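Local atomic coordinates of cellulose 1,4-beta-cellobiosidase (PDB entry 4JJJ), a protein that probably cleaves beta-1,4 linkages in cellulose to release cellobiose, this chain being its glycoside hydrolase family 48 catalytic part. Residues A[81-86]-A[167-172]; A[46-51]-A[148-153]. The protein carries 1 engineered substitution. All blocks are in the same frame, centred on the assembly; numbering follows the deposited sequence.

Overall arrangement
Both contacts belong to the glycoside hydrolase family 48 part of the protein, an (alpha/alpha)6 fold. Their centres lie about 9 Å apart. Along the chain the segments alternate: 46-51, 81-86, 148-153, 167-172. Contact 2 pairs strand 47-49, at one margin of a four-stranded antiparallel sheet, with strand 149-151. Contact 1 sets the end of helix 71-83 against the next strand, 170-173. The two strands 149-151 and 170-173 are neighbours, with a probable hydrogen bond from D151 N to A170 O. I84 of contact 1 also packs on S50. The helix end thus lies close to the sheet and to the start of helix 50-67, which carries E51; W148 stands just before strand 149-151.

Contact 1: residues A[81-86]-A[167-172]; sequences ETFIIP and DAPAYI. With ZN (zinc ion), chain B.
F83 and P169 bring the two backbones closest, with F83 CA 6.8 Å from P169 CA, where helix 71-83 ends beside the run into strand 170-173. The F83 ring meets the proline obliquely, CD1 lying 3.6 Å from P169 CD. A168 CB adds a looser touch near CE1. One face of this ring is taken by the methyl CG2 of T82, and F24 and V29 pack around it.

Y171 reaches over to the chain just after the helix. Its CG stands anti to the carbonyl carbon (chi1 -75°), and the ring extends from there until its hydroxyl lies among the backbone atoms of F83 to P86. P86 CG rests 3.9 Å from Y171 CE2, and I84 O lies in the ring plane at the edge. Y219 meets the same ring edge-to-face. Water 1 sits 2.7 Å from Y171 OH and can donate to T82 O. Water 2 donates to F83 O and to P169 O, at 2.8 Å from P169 O. A phenylalanine in place of Y171 would probably leave water 1 without its phenolic partner and weaken the polar link to T82 O.

Pointing away from 167-172, E81 binds a zinc ion through OE1, with K255 and two waters. With no clear direct hydrogen bond between the segments, the contact rests on apolar packing and on waters that serve T82 O, F83 O and P169 O.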
loop_
_atom_site.group_PDB
_atom_site.type_symbol
_atom_site.label_atom_id
_atom_site.label_comp_id
_atom_site.label_asym_id
_atom_site.label_seq_id
_atom_site.Cartn_x
_atom_site.Cartn_y
_atom_site.Cartn_z
ATOM N N GLU A 81 -16.655 -4.971 -1.009
ATOM C CA GLU A 81 -17.026 -6.246 -1.668
ATOM C C GLU A 81 -17.614 -6.041 -3.027
ATOM O O GLU A 81 -17.416 -6.874 -3.931
ATOM C CB GLU A 81 -17.971 -7.060 -0.750
ATOM C CG GLU A 81 -17.322 -7.675 0.414
ATOM C CD GLU A 81 -18.234 -8.571 1.217
ATOM O OE1 GLU A 81 -19.457 -8.264 1.122
ATOM O OE2 GLU A 81 -17.751 -9.494 1.882
ATOM N N THR A 82 -18.319 -4.965 -3.242
ATOM C CA THR A 82 -18.955 -4.698 -4.495
ATOM C C THR A 82 -18.045 -4.198 -5.584
ATOM O O THR A 82 -18.183 -4.561 -6.751
ATOM C CB THR A 82 -20.169 -3.728 -4.316
ATOM O OG1 THR A 82 -21.059 -4.263 -3.339
ATOM C CG2 THR A 82 -20.901 -3.454 -5.543
ATOM N N PHE A 83 -17.058 -3.383 -5.168
ATOM C CA PHE A 83 -16.336 -2.572 -6.136
ATOM C C PHE A 83 -14.841 -2.869 -6.268
ATOM O O PHE A 83 -14.254 -2.459 -7.221
ATOM C CB PHE A 83 -16.561 -1.076 -5.960
ATOM C CG PHE A 83 -17.984 -0.681 -6.138
ATOM C CD1 PHE A 83 -18.594 -0.879 -7.373
ATOM C CD2 PHE A 83 -18.700 -0.153 -5.074
ATOM C CE1 PHE A 83 -19.946 -0.507 -7.558
ATOM C CE2 PHE A 83 -20.018 0.267 -5.236
ATOM C CZ PHE A 83 -20.612 0.052 -6.449
ATOM N N ILE A 84 -14.214 -3.452 -5.265
ATOM C CA ILE A 84 -12.760 -3.603 -5.306
ATOM C C ILE A 84 -12.222 -5.007 -4.966
ATOM O O ILE A 84 -11.073 -5.236 -5.238
ATOM C CB ILE A 84 -12.050 -2.522 -4.487
ATOM C CG1 ILE A 84 -10.642 -2.225 -5.046
ATOM C CG2 ILE A 84 -12.043 -2.833 -3.007
ATOM C CD1 ILE A 84 -9.988 -0.979 -4.442
ATOM N N ILE A 85 -13.044 -5.888 -4.403
ATOM C CA ILE A 85 -12.678 -7.297 -4.284
ATOM C C ILE A 85 -13.271 -7.916 -5.553
ATOM O O ILE A 85 -14.462 -7.973 -5.667
ATOM C CB ILE A 85 -13.250 -7.954 -3.033
ATOM C CG1 ILE A 85 -12.648 -7.248 -1.792
ATOM C CG2 ILE A 85 -12.908 -9.432 -3.077
ATOM C CD1 ILE A 85 -13.049 -7.825 -0.467
ATOM N N PRO A 86 -12.455 -8.348 -6.510
ATOM C CA PRO A 86 -13.000 -8.821 -7.756
ATOM C C PRO A 86 -14.074 -9.861 -7.561
ATOM O O PRO A 86 -13.859 -10.849 -6.810
ATOM C CB PRO A 86 -11.728 -9.375 -8.469
ATOM C CG PRO A 86 -10.582 -8.493 -7.927
ATOM C CD PRO A 86 -10.976 -8.393 -6.469
ATOM N N ASP A 167 -20.499 2.655 -15.219
ATOM C CA ASP A 167 -21.417 2.159 -14.226
ATOM C C ASP A 167 -20.758 1.697 -12.918
ATOM O O ASP A 167 -21.450 1.643 -11.903
ATOM C CB ASP A 167 -22.283 1.052 -14.829
ATOM C CG ASP A 167 -23.085 1.554 -16.059
ATOM O OD1 ASP A 167 -24.010 2.307 -15.905
ATOM O OD2 ASP A 167 -22.688 1.226 -17.165
ATOM N N ALA A 168 -19.485 1.333 -12.943
ATOM C CA ALA A 168 -18.776 0.940 -11.722
ATOM C C ALA A 168 -17.338 1.502 -11.932
ATOM O O ALA A 168 -16.893 1.686 -13.085
ATOM C CB ALA A 168 -18.711 -0.528 -11.587
ATOM N N PRO A 169 -16.599 1.750 -10.858
ATOM C CA PRO A 169 -15.213 2.009 -11.023
ATOM C C PRO A 169 -14.495 0.964 -11.886
ATOM O O PRO A 169 -14.781 -0.258 -11.709
ATOM C CB PRO A 169 -14.702 1.936 -9.553
ATOM C CG PRO A 169 -15.893 2.308 -8.678
ATOM C CD PRO A 169 -16.986 1.637 -9.429
ATOM N N ALA A 170 -13.557 1.358 -12.751
ATOM C CA ALA A 170 -12.826 0.385 -13.558
ATOM C C ALA A 170 -11.648 -0.248 -12.804
ATOM O O ALA A 170 -10.903 0.503 -12.144
ATOM C CB ALA A 170 -12.331 1.001 -14.819
ATOM N N TYR A 171 -11.421 -1.533 -12.984
ATOM C CA TYR A 171 -10.186 -2.153 -12.422
ATOM C C TYR A 171 -9.077 -1.882 -13.352
ATOM O O TYR A 171 -9.117 -2.287 -14.514
ATOM C CB TYR A 171 -10.419 -3.685 -12.278
ATOM C CG TYR A 171 -11.282 -4.115 -11.148
ATOM C CD1 TYR A 171 -12.680 -4.287 -11.306
ATOM C CD2 TYR A 171 -10.760 -4.444 -9.896
ATOM C CE1 TYR A 171 -13.475 -4.732 -10.229
ATOM C CE2 TYR A 171 -11.541 -4.871 -8.840
ATOM C CZ TYR A 171 -12.918 -5.030 -8.999
ATOM O OH TYR A 171 -13.702 -5.496 -7.931
ATOM N N ILE A 172 -8.011 -1.196 -12.897
ATOM C CA ILE A 172 -6.925 -0.820 -13.720
ATOM C C ILE A 172 -5.602 -1.103 -12.996
ATOM O O ILE A 172 -5.585 -1.371 -11.783
ATOM C CB ILE A 172 -6.975 0.707 -14.058
ATOM C CG1 ILE A 172 -7.130 1.608 -12.854
ATOM C CG2 ILE A 172 -8.176 0.922 -15.002
ATOM C CD1 ILE A 172 -6.675 3.027 -13.172
HETATM ZN ZN ZN B . -21.076 -8.424 2.528
HETATM O O HOH W 1 -16.218 -5.990 -8.665
HETATM O O HOH W 2 -15.706 -1.631 -9.452
HETATM O O HOH W 3 -22.775 -9.294 3.592
HETATM O O HOH W 4 -21.692 -6.556 2.270
#

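Contact 2: residues A[46-51]-A[148-153]. With ZN (zinc ion), chain C; BGC (beta-D-glucopyranose), chain D; BGC (beta-D-glucopyranose), chain E.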
loop_
_atom_site.group_PDB
_atom_site.type_symbol
_atom_site.label_atom_id
_atom_site.label_comp_id
_atom_site.label_asym_id
_atom_site.label_seq_id
_atom_site.Cartn_x
_atom_site.Cartn_y
_atom_site.Cartn_z
ATOM N N HIS A 46 -8.920 10.995 -8.802
ATOM C CA HIS A 46 -10.141 10.265 -8.741
ATOM C C HIS A 46 -10.010 8.849 -9.282
ATOM O O HIS A 46 -10.999 8.151 -9.447
ATOM C CB HIS A 46 -11.254 11.012 -9.459
ATOM C CG HIS A 46 -11.682 12.258 -8.744
ATOM N ND1 HIS A 46 -12.714 13.084 -9.152
ATOM C CD2 HIS A 46 -11.201 12.810 -7.609
ATOM C CE1 HIS A 46 -12.830 14.086 -8.297
ATOM N NE2 HIS A 46 -11.941 13.925 -7.338
ATOM N N GLN A 47 -8.756 8.334 -9.292
ATOM C CA GLN A 47 -8.582 6.972 -9.042
ATOM C C GLN A 47 -8.918 6.743 -7.602
ATOM O O GLN A 47 -9.006 7.677 -6.853
ATOM C CB GLN A 47 -7.128 6.541 -9.321
ATOM C CG GLN A 47 -6.806 6.536 -10.823
ATOM C CD GLN A 47 -5.356 6.432 -11.136
ATOM O OE1 GLN A 47 -4.480 6.720 -10.301
ATOM N NE2 GLN A 47 -5.028 6.051 -12.376
ATOM N N THR A 48 -8.988 5.518 -7.156
ATOM C CA THR A 48 -8.911 5.190 -5.760
ATOM C C THR A 48 -8.191 3.859 -5.582
ATOM O O THR A 48 -7.693 3.227 -6.519
ATOM C CB THR A 48 -10.270 5.127 -5.055
ATOM O OG1 THR A 48 -10.022 5.340 -3.630
ATOM C CG2 THR A 48 -11.086 3.909 -5.284
ATOM N N THR A 49 -8.061 3.492 -4.335
ATOM C CA THR A 49 -7.112 2.481 -3.907
ATOM C C THR A 49 -7.697 1.613 -2.848
ATOM O O THR A 49 -8.613 2.043 -2.081
ATOM C CB THR A 49 -5.833 3.109 -3.286
ATOM O OG1 THR A 49 -6.198 3.958 -2.210
ATOM C CG2 THR A 49 -5.132 3.933 -4.359
ATOM N N SER A 50 -7.147 0.437 -2.696
ATOM C CA SER A 50 -7.510 -0.403 -1.590
ATOM C C SER A 50 -7.073 0.285 -0.281
ATOM O O SER A 50 -7.726 0.118 0.782
ATOM C CB SER A 50 -7.012 -1.842 -1.756
ATOM O OG SER A 50 -5.620 -1.852 -1.811
ATOM N N GLU A 51 -6.016 1.062 -0.312
ATOM C CA GLU A 51 -5.662 1.886 0.775
ATOM C C GLU A 51 -6.854 2.741 1.223
ATOM O O GLU A 51 -7.160 2.848 2.399
ATOM C CB GLU A 51 -4.431 2.731 0.372
ATOM C CG GLU A 51 -4.153 3.946 1.245
ATOM C CD GLU A 51 -2.977 4.691 0.684
ATOM O OE1 GLU A 51 -3.182 5.687 -0.044
ATOM O OE2 GLU A 51 -1.805 4.210 0.888
ATOM N N TRP A 148 -5.674 -3.320 -6.062
ATOM C CA TRP A 148 -5.118 -2.115 -5.450
ATOM C C TRP A 148 -5.647 -0.785 -5.974
ATOM O O TRP A 148 -5.513 0.214 -5.252
ATOM C CB TRP A 148 -3.571 -2.136 -5.504
ATOM C CG TRP A 148 -2.936 -1.471 -6.696
ATOM C CD1 TRP A 148 -2.710 -1.988 -7.967
ATOM C CD2 TRP A 148 -2.400 -0.126 -6.738
ATOM N NE1 TRP A 148 -2.092 -1.048 -8.716
ATOM C CE2 TRP A 148 -1.901 0.102 -8.030
ATOM C CE3 TRP A 148 -2.326 0.919 -5.802
ATOM C CZ2 TRP A 148 -1.266 1.293 -8.373
ATOM C CZ3 TRP A 148 -1.683 2.119 -6.155
ATOM C CH2 TRP A 148 -1.157 2.289 -7.439
ATOM N N LEU A 149 -6.111 -0.765 -7.197
ATOM C CA LEU A 149 -6.329 0.528 -7.932
ATOM C C LEU A 149 -7.566 0.430 -8.809
ATOM O O LEU A 149 -7.777 -0.538 -9.618
ATOM C CB LEU A 149 -5.192 0.817 -8.912
ATOM C CG LEU A 149 -5.095 2.201 -9.512
ATOM C CD1 LEU A 149 -4.887 3.304 -8.517
ATOM C CD2 LEU A 149 -4.081 2.136 -10.614
ATOM N N LEU A 150 -8.463 1.414 -8.607
ATOM C CA LEU A 150 -9.659 1.644 -9.452
ATOM C C LEU A 150 -9.604 2.993 -10.081
ATOM O O LEU A 150 -8.955 3.917 -9.570
ATOM C CB LEU A 150 -10.934 1.578 -8.647
ATOM C CG LEU A 150 -11.231 0.262 -7.898
ATOM C CD1 LEU A 150 -12.421 0.484 -6.976
ATOM C CD2 LEU A 150 -11.527 -0.884 -8.852
ATOM N N ASP A 151 -10.334 3.142 -11.183
ATOM C CA ASP A 151 -10.590 4.425 -11.802
ATOM C C ASP A 151 -12.059 4.787 -11.535
ATOM O O ASP A 151 -12.895 4.246 -12.196
ATOM C CB ASP A 151 -10.288 4.348 -13.281
ATOM C CG ASP A 151 -10.499 5.633 -14.019
ATOM O OD1 ASP A 151 -10.879 6.690 -13.439
ATOM O OD2 ASP A 151 -10.081 5.683 -15.251
ATOM N N VAL A 152 -12.296 5.582 -10.508
ATOM C CA VAL A 152 -13.672 5.798 -9.985
ATOM C C VAL A 152 -14.601 6.582 -10.972
ATOM O O VAL A 152 -15.729 6.209 -11.109
ATOM C CB VAL A 152 -13.588 6.482 -8.618
ATOM C CG1 VAL A 152 -15.046 6.590 -8.043
ATOM C CG2 VAL A 152 -12.771 5.679 -7.649
ATOM N N ASP A 153 -14.073 7.619 -11.589
ATOM C CA ASP A 153 -14.840 8.419 -12.565
ATOM C C ASP A 153 -14.607 7.949 -13.991
ATOM O O ASP A 153 -15.089 8.584 -14.938
ATOM C CB ASP A 153 -14.459 9.867 -12.413
ATOM C CG ASP A 153 -15.078 10.526 -11.143
ATOM O OD1 ASP A 153 -15.950 9.910 -10.530
ATOM O OD2 ASP A 153 -14.565 11.614 -10.828
HETATM ZN ZN ZN C . -13.607 12.983 -11.064
HETATM C C2 BGC D . 2.524 0.191 -4.973
HETATM C C3 BGC D . 2.631 -0.438 -6.363
HETATM C C4 BGC D . 1.994 -1.789 -6.334
HETATM C C5 BGC D . 0.573 -1.796 -5.840
HETATM C C6 BGC D . -0.070 -3.176 -5.774
HETATM C C1 BGC D . 1.101 0.054 -4.512
HETATM O O1 BGC D . 0.989 0.552 -3.169
HETATM O O2 BGC D . 2.958 1.567 -4.928
HETATM O O3 BGC D . 4.048 -0.572 -6.643
HETATM O O4 BGC D . 1.893 -2.107 -7.767
HETATM O O5 BGC D . 0.590 -1.261 -4.506
HETATM O O6 BGC D . 0.767 -4.037 -4.948
HETATM C C2 BGC E . 0.303 8.327 -1.168
HETATM C C3 BGC E . -0.164 6.967 -0.654
HETATM C C4 BGC E . 1.006 5.942 -0.697
HETATM C C5 BGC E . 2.307 6.515 -0.081
HETATM C C6 BGC E . 3.463 5.568 -0.303
HETATM C C1 BGC E . 1.559 8.798 -0.459
HETATM O O2 BGC E . -0.710 9.298 -0.941
HETATM O O3 BGC E . -1.287 6.557 -1.473
HETATM O O4 BGC E . 0.586 4.750 -0.002
HETATM O O5 BGC E . 2.563 7.790 -0.685
HETATM O O6 BGC E . 3.653 5.314 -1.682
HETATM O O HOH W 5 -11.432 8.953 -12.256
HETATM O O HOH W 6 -4.056 0.226 -2.737
HETATM O O HOH W 7 -14.392 14.997 -11.075
HETATM O O HOH W 8 -12.340 12.922 -12.712
#
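Strands 47-49 and 149-151 pair antiparallel, a buried contact at the edge of a four-stranded sheet, with a zinc site at one end and glucose at the other. T48 and L150 form the hydrogen-bonded pair. T48 N donates to L150 O at 2.9 Å, and L150 N returns a straighter bond to T48 O (169° at the hydrogen). Q47 with D151 and T49 with L149 are the flanking non-hydrogen-bonded pairs. V152 N to H46 O and S50 N to W148 O extend the bonding.

T48 OG1 is anti to the backbone N (chi1 -157°) and hydrogen-bonds to P30 O. Its methyl CG2 lies beside L150 and tightly against V152 CG2, at 3.4 Å.

H46 ND1 binds zinc at 2.1 Å, and D153 OD2 and two waters complete the site. Ring and carboxylate stand almost perpendicular, 84° apart. H46 NE2 hydrogen-bonds to V34 O. D153 OD1 forms a salt bridge with R22 and a hydrogen bond with Y31. These second-shell partners hold the two ligands in place.

The indole of W148 is sandwiched. Glucose C5 lies 3.5 Å above one W148 face, toward the rim, and L149 CB covers the other; NE1 hydrogen-bonds to N173 OD1. E51, the predicted proton donor, accepts from O3 of a second glucose at 2.5 Å from OE1 and from its O4 at 2.6 Å from OE2. The pairing therefore places a zinc site at one end and glucose-binding W148 and E51 at the other.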